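Long-range contacts in subtilase cytotoxin subunit A (Escherichia coli, PDB 2IY9), which cleaves the host endoplasmic reticulum chaperone BiP as the serine protease subunit of an AB5 toxin, leading to ER stress and eventual cell death: residues A179-D184 with W198-H203; D187-S192 with S240-N245; P214-A219 with E296-L301. All blocks are in the same frame, centred on the assembly; numbering follows the deposited sequence.

Contact 1. Residues A179-D184 with W198-H203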
ATOM      1  N   ALA A 179      -3.185   1.254  -3.042  1.00 21.05           N
ATOM      2  CA  ALA A 179      -2.653   2.160  -4.065  1.00 20.91           C
ATOM      3  C   ALA A 179      -2.501   3.598  -3.572  1.00 21.22           C
ATOM      4  O   ALA A 179      -3.459   4.194  -3.089  1.00 20.98           O
ATOM      5  CB  ALA A 179      -3.545   2.128  -5.283  1.00 21.20           C
ATOM      6  N   ALA A 180      -1.291   4.149  -3.710  1.00 21.35           N
ATOM      7  CA  ALA A 180      -1.018   5.551  -3.364  1.00 21.42           C
ATOM      8  C   ALA A 180      -1.774   6.468  -4.323  1.00 21.30           C
ATOM      9  O   ALA A 180      -1.832   6.183  -5.525  1.00 21.43           O
ATOM     10  CB  ALA A 180       0.489   5.828  -3.453  1.00 20.84           C
ATOM     11  N   VAL A 181      -2.337   7.561  -3.803  1.00 20.88           N
ATOM     12  CA  VAL A 181      -3.054   8.514  -4.666  1.00 21.61           C
ATOM     13  C   VAL A 181      -2.087   9.490  -5.350  1.00 22.36           C
ATOM     14  O   VAL A 181      -2.490  10.271  -6.216  1.00 23.00           O
ATOM     15  CB  VAL A 181      -4.190   9.268  -3.932  1.00 21.52           C
ATOM     16  CG1 VAL A 181      -5.264   8.291  -3.479  1.00 20.41           C
ATOM     17  CG2 VAL A 181      -3.666  10.100  -2.756  1.00 19.29           C
ATOM     18  N   GLY A 182      -0.819   9.448  -4.944  1.00 22.91           N
ATOM     19  CA  GLY A 182       0.223  10.252  -5.594  1.00 23.18           C
ATOM     20  C   GLY A 182       0.560  11.533  -4.865  1.00 23.78           C
ATOM     21  O   GLY A 182      -0.196  11.993  -4.003  1.00 22.98           O
ATOM     22  N   ASN A 183       1.711  12.106  -5.206  1.00 24.38           N
ATOM     23  CA  ASN A 183       2.175  13.325  -4.548  1.00 24.87           C
ATOM     24  C   ASN A 183       2.006  14.555  -5.433  1.00 25.40           C
ATOM     25  O   ASN A 183       1.777  14.421  -6.635  1.00 25.97           O
ATOM     26  CB  ASN A 183       3.634  13.188  -4.134  1.00 24.95           C
ATOM     27  CG  ASN A 183       3.854  12.104  -3.087  1.00 25.28           C
ATOM     28  OD1 ASN A 183       2.918  11.645  -2.434  1.00 26.89           O
ATOM     29  ND2 ASN A 183       5.100  11.703  -2.919  1.00 24.35           N
ATOM     30  N   ASP A 184       2.121  15.725  -4.797  1.00 25.86           N
ATOM     31  CA  ASP A 184       2.165  17.091  -5.383  1.00 26.58           C
ATOM     32  C   ASP A 184       1.053  17.998  -4.843  1.00 26.41           C
ATOM     33  O   ASP A 184       0.954  19.169  -5.214  1.00 25.98           O
ATOM     34  CB  ASP A 184       2.244  17.129  -6.919  1.00 26.69           C
ATOM     35  CG  ASP A 184       0.925  16.757  -7.606  1.00 27.46           C
ATOM     36  OD1 ASP A 184      -0.122  16.636  -6.937  1.00 27.73           O
ATOM     37  OD2 ASP A 184       0.955  16.550  -8.834  1.00 29.10           O
ATOM     38  N   TRP A 198      -2.814   5.704 -11.652  1.00 26.29           N
ATOM     39  CA  TRP A 198      -3.479   4.402 -11.651  1.00 25.48           C
ATOM     40  C   TRP A 198      -2.619   3.393 -10.873  1.00 24.86           C
ATOM     41  O   TRP A 198      -1.402   3.475 -10.935  1.00 25.11           O
ATOM     42  CB  TRP A 198      -3.690   3.927 -13.100  1.00 25.83           C
ATOM     43  CG  TRP A 198      -4.837   4.646 -13.766  1.00 25.49           C
ATOM     44  CD1 TRP A 198      -4.798   5.881 -14.355  1.00 25.55           C
ATOM     45  CD2 TRP A 198      -6.190   4.181 -13.892  1.00 25.23           C
ATOM     46  NE1 TRP A 198      -6.049   6.212 -14.840  1.00 26.41           N
ATOM     47  CE2 TRP A 198      -6.918   5.189 -14.566  1.00 25.36           C
ATOM     48  CE3 TRP A 198      -6.858   3.010 -13.502  1.00 26.13           C
ATOM     49  CZ2 TRP A 198      -8.283   5.061 -14.852  1.00 27.44           C
ATOM     50  CZ3 TRP A 198      -8.206   2.879 -13.795  1.00 25.53           C
ATOM     51  CH2 TRP A 198      -8.913   3.908 -14.450  1.00 25.35           C
ATOM     52  N   PRO A 199      -3.246   2.418 -10.171  1.00 23.97           N
ATOM     53  CA  PRO A 199      -4.683   2.132 -10.144  1.00 23.54           C
ATOM     54  C   PRO A 199      -5.533   2.947  -9.171  1.00 22.88           C
ATOM     55  O   PRO A 199      -6.735   2.710  -9.099  1.00 22.48           O
ATOM     56  CB  PRO A 199      -4.738   0.652  -9.737  1.00 23.46           C
ATOM     57  CG  PRO A 199      -3.503   0.443  -8.916  1.00 23.76           C
ATOM     58  CD  PRO A 199      -2.483   1.463  -9.342  1.00 23.88           C
ATOM     59  N   ALA A 200      -4.951   3.897  -8.437  1.00 22.71           N
ATOM     60  CA  ALA A 200      -5.782   4.734  -7.558  1.00 22.72           C
ATOM     61  C   ALA A 200      -6.916   5.441  -8.339  1.00 22.99           C
ATOM     62  O   ALA A 200      -8.008   5.636  -7.807  1.00 23.10           O
ATOM     63  CB  ALA A 200      -4.934   5.747  -6.792  1.00 22.41           C
ATOM     64  N   ALA A 201      -6.657   5.771  -9.606  1.00 22.73           N
ATOM     65  CA  ALA A 201      -7.615   6.517 -10.448  1.00 23.14           C
ATOM     66  C   ALA A 201      -8.844   5.694 -10.870  1.00 23.33           C
ATOM     67  O   ALA A 201      -9.804   6.246 -11.418  1.00 22.99           O
ATOM     68  CB  ALA A 201      -6.916   7.066 -11.671  1.00 22.86           C
ATOM     69  N   TYR A 202      -8.806   4.382 -10.623  1.00 23.80           N
ATOM     70  CA  TYR A 202      -9.963   3.531 -10.837  1.00 23.95           C
ATOM     71  C   TYR A 202     -11.149   4.172 -10.128  1.00 24.30           C
ATOM     72  O   TYR A 202     -11.085   4.485  -8.928  1.00 23.45           O
ATOM     73  CB  TYR A 202      -9.700   2.110 -10.320  1.00 23.73           C
ATOM     74  CG  TYR A 202     -10.832   1.120 -10.552  1.00 24.49           C
ATOM     75  CD1 TYR A 202     -11.393   0.945 -11.824  1.00 24.77           C
ATOM     76  CD2 TYR A 202     -11.318   0.337  -9.504  1.00 23.26           C
ATOM     77  CE1 TYR A 202     -12.429   0.027 -12.036  1.00 25.35           C
ATOM     78  CE2 TYR A 202     -12.350  -0.582  -9.703  1.00 23.65           C
ATOM     79  CZ  TYR A 202     -12.899  -0.725 -10.976  1.00 24.30           C
ATOM     80  OH  TYR A 202     -13.912  -1.628 -11.177  1.00 24.30           O
ATOM     81  N   HIS A 203     -12.216   4.405 -10.891  1.00 24.84           N
ATOM     82  CA  HIS A 203     -13.349   5.205 -10.403  1.00 25.90           C
ATOM     83  C   HIS A 203     -14.681   4.592 -10.827  1.00 26.10           C
ATOM     84  O   HIS A 203     -15.432   5.199 -11.600  1.00 26.73           O
ATOM     85  CB  HIS A 203     -13.222   6.638 -10.920  1.00 25.78           C
ATOM     86  CG  HIS A 203     -13.998   7.646 -10.129  1.00 26.62           C
ATOM     87  ND1 HIS A 203     -13.700   7.959  -8.821  1.00 25.59           N
ATOM     88  CD2 HIS A 203     -15.035   8.446 -10.477  1.00 26.58           C
ATOM     89  CE1 HIS A 203     -14.533   8.888  -8.389  1.00 26.52           C
ATOM     90  NE2 HIS A 203     -15.353   9.203  -9.375  1.00 26.83           N
TER
HETATM   91  O   HOH W   1      -1.983   4.339  -7.741  1.00 20.46           O

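Contact 2. Residues D187-S192 with S240-N245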
ATOM      1  N   ASP A 187      -5.652  18.476  -6.096  1.00 26.71           N
ATOM      2  CA  ASP A 187      -7.014  17.966  -5.902  1.00 26.40           C
ATOM      3  C   ASP A 187      -7.352  17.047  -7.077  1.00 26.41           C
ATOM      4  O   ASP A 187      -7.501  17.508  -8.217  1.00 25.87           O
ATOM      5  CB  ASP A 187      -7.997  19.142  -5.828  1.00 26.75           C
ATOM      6  CG  ASP A 187      -9.445  18.716  -5.586  1.00 27.53           C
ATOM      7  OD1 ASP A 187      -9.819  17.549  -5.858  1.00 27.00           O
ATOM      8  OD2 ASP A 187     -10.231  19.584  -5.141  1.00 26.76           O
ATOM      9  N   ILE A 188      -7.461  15.745  -6.788  1.00 26.31           N
ATOM     10  CA  ILE A 188      -7.713  14.711  -7.805  1.00 26.42           C
ATOM     11  C   ILE A 188      -9.007  14.959  -8.609  1.00 26.38           C
ATOM     12  O   ILE A 188      -9.111  14.564  -9.771  1.00 25.30           O
ATOM     13  CB  ILE A 188      -7.745  13.290  -7.177  1.00 26.13           C
ATOM     14  CG1 ILE A 188      -6.437  13.013  -6.419  1.00 26.15           C
ATOM     15  CG2 ILE A 188      -7.953  12.210  -8.269  1.00 27.48           C
ATOM     16  CD1 ILE A 188      -6.566  11.960  -5.330  1.00 26.71           C
ATOM     17  N   ARG A 189      -9.981  15.613  -7.977  1.00 27.07           N
ATOM     18  CA  ARG A 189     -11.232  15.956  -8.647  1.00 27.96           C
ATOM     19  C   ARG A 189     -11.036  16.937  -9.816  1.00 28.87           C
ATOM     20  O   ARG A 189     -11.820  16.933 -10.754  1.00 29.46           O
ATOM     21  CB  ARG A 189     -12.254  16.502  -7.648  1.00 27.68           C
ATOM     22  CG  ARG A 189     -12.675  15.481  -6.583  1.00 27.18           C
ATOM     23  CD  ARG A 189     -13.315  16.131  -5.372  1.00 27.30           C
ATOM     24  NE  ARG A 189     -12.390  17.024  -4.677  1.00 28.78           N
ATOM     25  CZ  ARG A 189     -12.553  17.480  -3.435  1.00 28.07           C
ATOM     26  NH1 ARG A 189     -13.613  17.123  -2.719  1.00 28.32           N
ATOM     27  NH2 ARG A 189     -11.639  18.288  -2.904  1.00 26.95           N
ATOM     28  N   LYS A 190      -9.980  17.743  -9.763  1.00 29.88           N
ATOM     29  CA  LYS A 190      -9.712  18.774 -10.775  1.00 30.85           C
ATOM     30  C   LYS A 190      -8.624  18.411 -11.788  1.00 31.49           C
ATOM     31  O   LYS A 190      -8.455  19.099 -12.797  1.00 31.11           O
ATOM     32  CB  LYS A 190      -9.306  20.073 -10.100  1.00 31.17           C
ATOM     33  CG  LYS A 190     -10.333  20.631  -9.117  1.00 33.10           C
ATOM     34  CD  LYS A 190      -9.787  21.910  -8.498  1.00 38.73           C
ATOM     35  CE  LYS A 190      -8.495  21.652  -7.725  1.00 40.85           C
ATOM     36  NZ  LYS A 190      -7.562  22.820  -7.590  1.00 42.96           N
ATOM     37  N   LEU A 191      -7.866  17.356 -11.501  1.00 31.85           N
ATOM     38  CA  LEU A 191      -6.863  16.869 -12.425  1.00 32.27           C
ATOM     39  C   LEU A 191      -7.542  16.325 -13.669  1.00 32.74           C
ATOM     40  O   LEU A 191      -8.684  15.861 -13.605  1.00 33.12           O
ATOM     41  CB  LEU A 191      -6.049  15.748 -11.773  1.00 32.21           C
ATOM     42  CG  LEU A 191      -5.013  16.116 -10.710  1.00 32.12           C
ATOM     43  CD1 LEU A 191      -4.333  14.842 -10.235  1.00 31.75           C
ATOM     44  CD2 LEU A 191      -3.979  17.092 -11.260  1.00 32.30           C
ATOM     45  N   SER A 192      -6.841  16.377 -14.797  1.00 33.06           N
ATOM     46  CA  SER A 192      -7.316  15.710 -16.004  1.00 33.52           C
ATOM     47  C   SER A 192      -6.970  14.221 -15.927  1.00 33.42           C
ATOM     48  O   SER A 192      -6.146  13.810 -15.108  1.00 33.34           O
ATOM     49  CB  SER A 192      -6.700  16.347 -17.252  1.00 33.49           C
ATOM     50  OG  SER A 192      -5.319  16.056 -17.342  1.00 34.67           O
ATOM     51  N   SER A 240       0.406  15.357  -0.123  1.00 25.67           N
ATOM     52  CA  SER A 240      -0.582  14.352  -0.526  1.00 25.43           C
ATOM     53  C   SER A 240      -1.589  14.928  -1.502  1.00 25.18           C
ATOM     54  O   SER A 240      -2.165  15.982  -1.258  1.00 25.34           O
ATOM     55  CB  SER A 240      -1.334  13.806   0.690  1.00 25.61           C
ATOM     56  OG  SER A 240      -2.246  12.786   0.305  1.00 24.93           O
ATOM     57  N   ARG A 241      -1.816  14.221  -2.601  1.00 24.67           N
ATOM     58  CA  ARG A 241      -3.028  14.441  -3.384  1.00 24.72           C
ATOM     59  C   ARG A 241      -4.248  14.102  -2.522  1.00 24.81           C
ATOM     60  O   ARG A 241      -4.129  13.403  -1.494  1.00 24.61           O
ATOM     61  CB  ARG A 241      -3.006  13.605  -4.658  1.00 24.62           C
ATOM     62  CG  ARG A 241      -2.110  14.189  -5.702  1.00 25.15           C
ATOM     63  CD  ARG A 241      -2.196  13.458  -7.023  1.00 25.40           C
ATOM     64  NE  ARG A 241      -1.406  14.175  -8.020  1.00 25.56           N
ATOM     65  CZ  ARG A 241      -1.216  13.786  -9.270  1.00 25.79           C
ATOM     66  NH1 ARG A 241      -1.766  12.665  -9.726  1.00 25.06           N
ATOM     67  NH2 ARG A 241      -0.472  14.534 -10.074  1.00 25.60           N
ATOM     68  N   PHE A 242      -5.413  14.614  -2.915  1.00 24.26           N
ATOM     69  CA  PHE A 242      -6.608  14.498  -2.085  1.00 24.26           C
ATOM     70  C   PHE A 242      -7.891  14.617  -2.905  1.00 24.68           C
ATOM     71  O   PHE A 242      -7.869  14.972  -4.088  1.00 23.67           O
ATOM     72  CB  PHE A 242      -6.604  15.559  -0.968  1.00 24.32           C
ATOM     73  CG  PHE A 242      -6.770  16.982  -1.465  1.00 25.21           C
ATOM     74  CD1 PHE A 242      -8.040  17.557  -1.576  1.00 26.03           C
ATOM     75  CD2 PHE A 242      -5.663  17.743  -1.805  1.00 26.17           C
ATOM     76  CE1 PHE A 242      -8.202  18.877  -2.042  1.00 27.03           C
ATOM     77  CE2 PHE A 242      -5.807  19.073  -2.250  1.00 25.65           C
ATOM     78  CZ  PHE A 242      -7.075  19.636  -2.377  1.00 24.76           C
ATOM     79  N   GLY A 243      -9.009  14.317  -2.254  1.00 24.81           N
ATOM     80  CA  GLY A 243     -10.307  14.533  -2.872  1.00 25.54           C
ATOM     81  C   GLY A 243     -11.304  13.480  -2.477  1.00 26.01           C
ATOM     82  O   GLY A 243     -11.089  12.287  -2.713  1.00 25.47           O
ATOM     83  N   ASN A 244     -12.397  13.930  -1.864  1.00 26.45           N
ATOM     84  CA  ASN A 244     -13.504  13.057  -1.536  1.00 26.95           C
ATOM     85  C   ASN A 244     -13.929  12.254  -2.768  1.00 26.96           C
ATOM     86  O   ASN A 244     -13.987  12.793  -3.877  1.00 26.84           O
ATOM     87  CB  ASN A 244     -14.670  13.871  -0.980  1.00 27.37           C
ATOM     88  CG  ASN A 244     -15.759  13.001  -0.408  1.00 29.19           C
ATOM     89  OD1 ASN A 244     -16.546  12.412  -1.144  1.00 31.55           O
ATOM     90  ND2 ASN A 244     -15.807  12.906   0.909  1.00 31.62           N
ATOM     91  N   ASN A 245     -14.186  10.963  -2.559  1.00 26.74           N
ATOM     92  CA  ASN A 245     -14.542  10.006  -3.627  1.00 26.56           C
ATOM     93  C   ASN A 245     -13.367   9.522  -4.507  1.00 25.61           C
ATOM     94  O   ASN A 245     -13.557   8.693  -5.406  1.00 24.87           O
ATOM     95  CB  ASN A 245     -15.698  10.527  -4.496  1.00 27.58           C
ATOM     96  CG  ASN A 245     -16.612   9.414  -4.976  1.00 30.16           C
ATOM     97  OD1 ASN A 245     -17.104   9.442  -6.110  1.00 33.89           O
ATOM     98  ND2 ASN A 245     -16.848   8.425  -4.117  1.00 32.98           N
TER

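Contact 3. Residues P214-A219 with E296-L301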
ATOM      1  N   PRO A 214     -11.734  -3.615  -5.483  1.00 22.63           N
ATOM      2  CA  PRO A 214     -10.608  -4.204  -4.750  1.00 22.40           C
ATOM      3  C   PRO A 214      -9.457  -3.225  -4.447  1.00 21.87           C
ATOM      4  O   PRO A 214      -8.466  -3.623  -3.847  1.00 21.51           O
ATOM      5  CB  PRO A 214     -10.115  -5.272  -5.714  1.00 22.62           C
ATOM      6  CG  PRO A 214     -10.292  -4.639  -7.056  1.00 22.25           C
ATOM      7  CD  PRO A 214     -11.562  -3.790  -6.942  1.00 22.74           C
ATOM      8  N   VAL A 215      -9.599  -1.966  -4.862  1.00 21.87           N
ATOM      9  CA  VAL A 215      -8.575  -0.933  -4.638  1.00 21.50           C
ATOM     10  C   VAL A 215      -8.865  -0.149  -3.343  1.00 21.56           C
ATOM     11  O   VAL A 215      -9.995   0.258  -3.103  1.00 20.46           O
ATOM     12  CB  VAL A 215      -8.485   0.044  -5.842  1.00 22.20           C
ATOM     13  CG1 VAL A 215      -7.369   1.103  -5.637  1.00 21.32           C
ATOM     14  CG2 VAL A 215      -8.245  -0.722  -7.159  1.00 23.34           C
ATOM     15  N   ILE A 216      -7.825   0.060  -2.534  1.00 21.26           N
ATOM     16  CA  ILE A 216      -7.870   0.934  -1.369  1.00 21.51           C
ATOM     17  C   ILE A 216      -6.889   2.078  -1.626  1.00 21.31           C
ATOM     18  O   ILE A 216      -5.679   1.858  -1.733  1.00 21.34           O
ATOM     19  CB  ILE A 216      -7.517   0.179  -0.060  1.00 21.62           C
ATOM     20  CG1 ILE A 216      -8.558  -0.916   0.212  1.00 22.62           C
ATOM     21  CG2 ILE A 216      -7.468   1.148   1.128  1.00 21.00           C
ATOM     22  CD1 ILE A 216      -8.152  -1.879   1.325  1.00 22.32           C
ATOM     23  N   ARG A 217      -7.437   3.280  -1.778  1.00 21.26           N
ATOM     24  CA  ARG A 217      -6.684   4.462  -2.224  1.00 21.19           C
ATOM     25  C   ARG A 217      -6.246   5.244  -1.000  1.00 20.97           C
ATOM     26  O   ARG A 217      -7.074   5.647  -0.195  1.00 21.34           O
ATOM     27  CB  ARG A 217      -7.566   5.360  -3.111  1.00 20.80           C
ATOM     28  CG  ARG A 217      -8.080   4.671  -4.374  1.00 21.19           C
ATOM     29  CD  ARG A 217      -9.424   5.252  -4.859  1.00 22.32           C
ATOM     30  NE  ARG A 217      -9.942   4.421  -5.949  1.00 23.12           N
ATOM     31  CZ  ARG A 217     -10.696   3.345  -5.766  1.00 24.03           C
ATOM     32  NH1 ARG A 217     -11.065   2.992  -4.533  1.00 22.94           N
ATOM     33  NH2 ARG A 217     -11.103   2.632  -6.810  1.00 22.97           N
ATOM     34  N   VAL A 218      -4.940   5.457  -0.874  1.00 21.09           N
ATOM     35  CA  VAL A 218      -4.356   5.957   0.364  1.00 20.68           C
ATOM     36  C   VAL A 218      -3.741   7.361   0.194  1.00 20.61           C
ATOM     37  O   VAL A 218      -2.919   7.581  -0.698  1.00 20.57           O
ATOM     38  CB  VAL A 218      -3.295   4.955   0.917  1.00 21.10           C
ATOM     39  CG1 VAL A 218      -2.636   5.498   2.202  1.00 20.68           C
ATOM     40  CG2 VAL A 218      -3.924   3.564   1.186  1.00 20.22           C
ATOM     41  N   ALA A 219      -4.158   8.292   1.053  1.00 20.65           N
ATOM     42  CA  ALA A 219      -3.533   9.624   1.173  1.00 21.03           C
ATOM     43  C   ALA A 219      -2.602   9.709   2.393  1.00 21.78           C
ATOM     44  O   ALA A 219      -2.694   8.885   3.308  1.00 21.95           O
ATOM     45  CB  ALA A 219      -4.604  10.701   1.265  1.00 20.64           C
ATOM     46  N   GLU A 296     -14.470  -8.288   2.905  1.00 27.10           N
ATOM     47  CA  GLU A 296     -14.452  -8.268   4.373  1.00 28.33           C
ATOM     48  C   GLU A 296     -13.225  -7.542   4.943  1.00 26.97           C
ATOM     49  O   GLU A 296     -13.351  -6.753   5.879  1.00 27.29           O
ATOM     50  CB  GLU A 296     -14.568  -9.676   4.977  1.00 28.16           C
ATOM     51  CG  GLU A 296     -14.742  -9.643   6.513  1.00 30.64           C
ATOM     52  CD  GLU A 296     -14.511 -10.976   7.216  1.00 31.52           C
ATOM     53  OE1 GLU A 296     -14.411 -12.030   6.540  1.00 35.90           O
ATOM     54  OE2 GLU A 296     -14.433 -10.962   8.472  1.00 36.35           O
ATOM     55  N   LEU A 297     -12.045  -7.822   4.390  1.00 26.55           N
ATOM     56  CA  LEU A 297     -10.824  -7.110   4.781  1.00 25.39           C
ATOM     57  C   LEU A 297     -10.965  -5.607   4.557  1.00 24.98           C
ATOM     58  O   LEU A 297     -10.713  -4.813   5.468  1.00 24.06           O
ATOM     59  CB  LEU A 297      -9.610  -7.651   4.020  1.00 25.60           C
ATOM     60  CG  LEU A 297      -8.940  -8.898   4.607  1.00 26.35           C
ATOM     61  CD1 LEU A 297      -8.114  -9.598   3.529  1.00 26.92           C
ATOM     62  CD2 LEU A 297      -8.055  -8.503   5.789  1.00 27.27           C
ATOM     63  N   LYS A 298     -11.393  -5.220   3.350  1.00 24.55           N
ATOM     64  CA  LYS A 298     -11.561  -3.802   3.022  1.00 24.23           C
ATOM     65  C   LYS A 298     -12.576  -3.121   3.948  1.00 24.46           C
ATOM     66  O   LYS A 298     -12.288  -2.054   4.509  1.00 23.93           O
ATOM     67  CB  LYS A 298     -11.961  -3.614   1.561  1.00 24.70           C
ATOM     68  CG  LYS A 298     -12.165  -2.148   1.162  1.00 24.60           C
ATOM     69  CD  LYS A 298     -12.205  -1.965  -0.359  1.00 24.84           C
ATOM     70  CE  LYS A 298     -12.516  -0.517  -0.701  1.00 23.68           C
ATOM     71  NZ  LYS A 298     -12.560  -0.317  -2.166  1.00 21.91           N
ATOM     72  N   ARG A 299     -13.746  -3.741   4.099  1.00 23.64           N
ATOM     73  CA  ARG A 299     -14.786  -3.244   5.002  1.00 25.07           C
ATOM     74  C   ARG A 299     -14.283  -3.060   6.441  1.00 24.29           C
ATOM     75  O   ARG A 299     -14.490  -2.011   7.039  1.00 23.70           O
ATOM     76  CB  ARG A 299     -16.012  -4.182   4.980  1.00 24.93           C
ATOM     77  CG  ARG A 299     -17.178  -3.716   5.847  1.00 26.76           C
ATOM     78  CD  ARG A 299     -18.354  -4.703   5.803  1.00 27.98           C
ATOM     79  NE  ARG A 299     -18.000  -6.015   6.357  1.00 34.58           N
ATOM     80  CZ  ARG A 299     -17.909  -7.147   5.652  1.00 37.41           C
ATOM     81  NH1 ARG A 299     -18.153  -7.166   4.346  1.00 38.66           N
ATOM     82  NH2 ARG A 299     -17.580  -8.278   6.263  1.00 39.30           N
ATOM     83  N   THR A 300     -13.625  -4.074   7.002  1.00 23.94           N
ATOM     84  CA  THR A 300     -13.140  -3.950   8.374  1.00 23.69           C
ATOM     85  C   THR A 300     -12.130  -2.805   8.495  1.00 23.28           C
ATOM     86  O   THR A 300     -12.198  -2.024   9.437  1.00 23.29           O
ATOM     87  CB  THR A 300     -12.582  -5.272   8.925  1.00 23.91           C
ATOM     88  OG1 THR A 300     -13.617  -6.264   8.903  1.00 24.60           O
ATOM     89  CG2 THR A 300     -12.092  -5.098  10.371  1.00 24.62           C
ATOM     90  N   LEU A 301     -11.220  -2.681   7.533  1.00 22.88           N
ATOM     91  CA  LEU A 301     -10.266  -1.562   7.539  1.00 22.89           C
ATOM     92  C   LEU A 301     -10.972  -0.205   7.552  1.00 23.28           C
ATOM     93  O   LEU A 301     -10.665   0.658   8.379  1.00 23.27           O
ATOM     94  CB  LEU A 301      -9.324  -1.626   6.337  1.00 22.88           C
ATOM     95  CG  LEU A 301      -8.206  -0.565   6.363  1.00 23.11           C
ATOM     96  CD1 LEU A 301      -7.121  -0.938   7.386  1.00 23.73           C
ATOM     97  CD2 LEU A 301      -7.602  -0.404   4.978  1.00 21.63           C
TER

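Contact 1. Residues A179-D184 with W198-H203
Ala179 and Ala200 are the closest pair of backbones here, their CA atoms 5.3 Å apart, and the apolar contacts gather around them. The CB of Ala179 points at the 198-203 loop, lying 4.2 Å from Ala200 CB and 4.0 Å from Pro199 CG. The methyl of Ala200 reaches the other way, into the bend where the strand gives way to loop: its CB packs against a polar atom, Ala180 O, at 3.4 Å, and against Val181 CG1 at 4.2 Å. That branch of Val181 stands beside its own backbone N (chi1 -64°), which brings it alongside the methyl.

No direct hydrogen bond joins the segments. A water does so instead, donating to Ala180 O at 2.9 Å and accepting from Ala200 N at 3.1 Å, so two buried backbone groups are satisfied by one molecule. The loop keeps its shape through a cis peptide before Pro199 and a type I turn, closed by Tyr202 N to Pro199 O at 3.1 Å. The cis proline and the Ala-Ala-Val-Gly-Asn run are consistent with the S1 region of subtilisins. Asn183, whose OD1 accepts from Thr271 N, probably corresponds to their oxyanion-hole asparagine.

The 179-180 strand end runs parallel to strand 215-221, with Ala179 hydrogen-bonded to Ile216 and Val218 and its methyl touching Val215. Ala180 turns its methyl instead onto Thr271 and Thr275 of helix 271-288, near the charge-relay Ser272, while Pro199 and Tyr202 pack against helix 160-172.

Contact 2. Residues D187-S192 with S240-N245
Asp187 and Phe242 form a single backbone bridge, CA to CA 5.2 Å, in which Ile188 N donates to Phe242 O at 2.8 Å, the C=O...N angle of 173° placing the donor almost straight ahead of the oxygen. The Phe242 side chain leaves its backbone away from the 187-192 segment, but the ring comes round to Asp187. With chi1 at 68°, CG sits between the backbone N and the carbonyl carbon, and one ring face meets Asp187 CA, 4.0 Å from the ring centroid, in a CH-pi contact.

Arg189 grips the Asp187 carboxylate side-on: NE to OD1 and NH2 to OD2 are both 2.9 Å, the first lying in the guanidinium plane and using the syn lone pair. OD1 also accepts Arg189 N, which makes an Asx turn. The chain of Arg189 bends at chi3, laying one guanidinium face over Gly243, whose CA is 3.6 Å above the plane. NH2 reaches the edge of the Phe242 ring, the two planes standing 84° apart.

At the other end, Leu191 CD1 sits over one face of the Arg241 guanidinium, 3.4 Å from NH1, while Ile188 CG1 rests 3.9 Å from Arg241 CB. The charged end of Arg241 is bound by Asp184 and by Gln195 O.

Arg189, also salt-bridged through NH1 to Asp313, would be expected to stabilise the carboxylate form of Asp187. Their two-point grip stiffens the 187-192 loop itself; the Ile188-Phe242 bond, the CH-pi contact and guanidinium packing join it to 240-245.

Contact 3. Residues P214-A219 with E296-L301
Ile216 and Lys298 mark the closest backbone approach, CA to CA 7.4 Å, in a helix-on-sheet contact of the alpha/beta subtilase fold, where helix 294-304 lies against strand 215-221 of the parallel sheet. The axes of strand 215-219 and helix 296-301 pass 10.2 Å apart and run in roughly the same sense, 30° between their directions.

The long side chain of Lys298 carries much of the contact. Its CG is anti to the backbone N (chi1 179°) and the chain stays extended to the end, so the methylenes slide past Ile216 in the opposite direction, with CD 3.8 Å from Ile216 CG1. The ammonium then arrives at the strand backbone: NZ donates to Val215 O at 2.8 Å, approaching at a C=O...N angle of 148° and tilted from the carbonyl plane. Asp213 O accepts a second bond from the same nitrogen. Further along the helix, Leu301 CD2 lies 4.0 Å from Ile216 CD1, the two side chains meeting at a slant. Ile216 is thus gripped by the lysine methylenes and the leucine branch, and it also touches Leu282 of helix 271-288.

Arg217 comes near with the same sign of charge, NH1 4.3 Å from Lys298 NZ, but its guanidinium is engaged by salt bridges to Asp248 and Asp213. These carboxylates would offset the proximity of the two cations. The lysine therefore works in two ways, its aliphatic length adding to the apolar layer between sheet and helix, and its charged tip hydrogen-bonding two carbonyls where the strand begins, away from the catalytic residues.

From the N terminus, strand 176-180 ends in 179-184, the first half of contact 1, which closes at 198-203 after a loop of 13 residues without helix or strand. Contact 2 opens inside that loop at 187-192 and closes only at 240-245, so it crosses contact 1; the two join directly where Asp184 meets Arg241. Contact 3 starts at 214-219, after contact 1 has closed but within the span of contact 2, and ends at 296-301; it follows the first in series and crosses the second. Neighbouring strands 176-180 and 215-221 link contacts 1 and 3, while contact 2 ties together the loops beyond those strands. None nests within another.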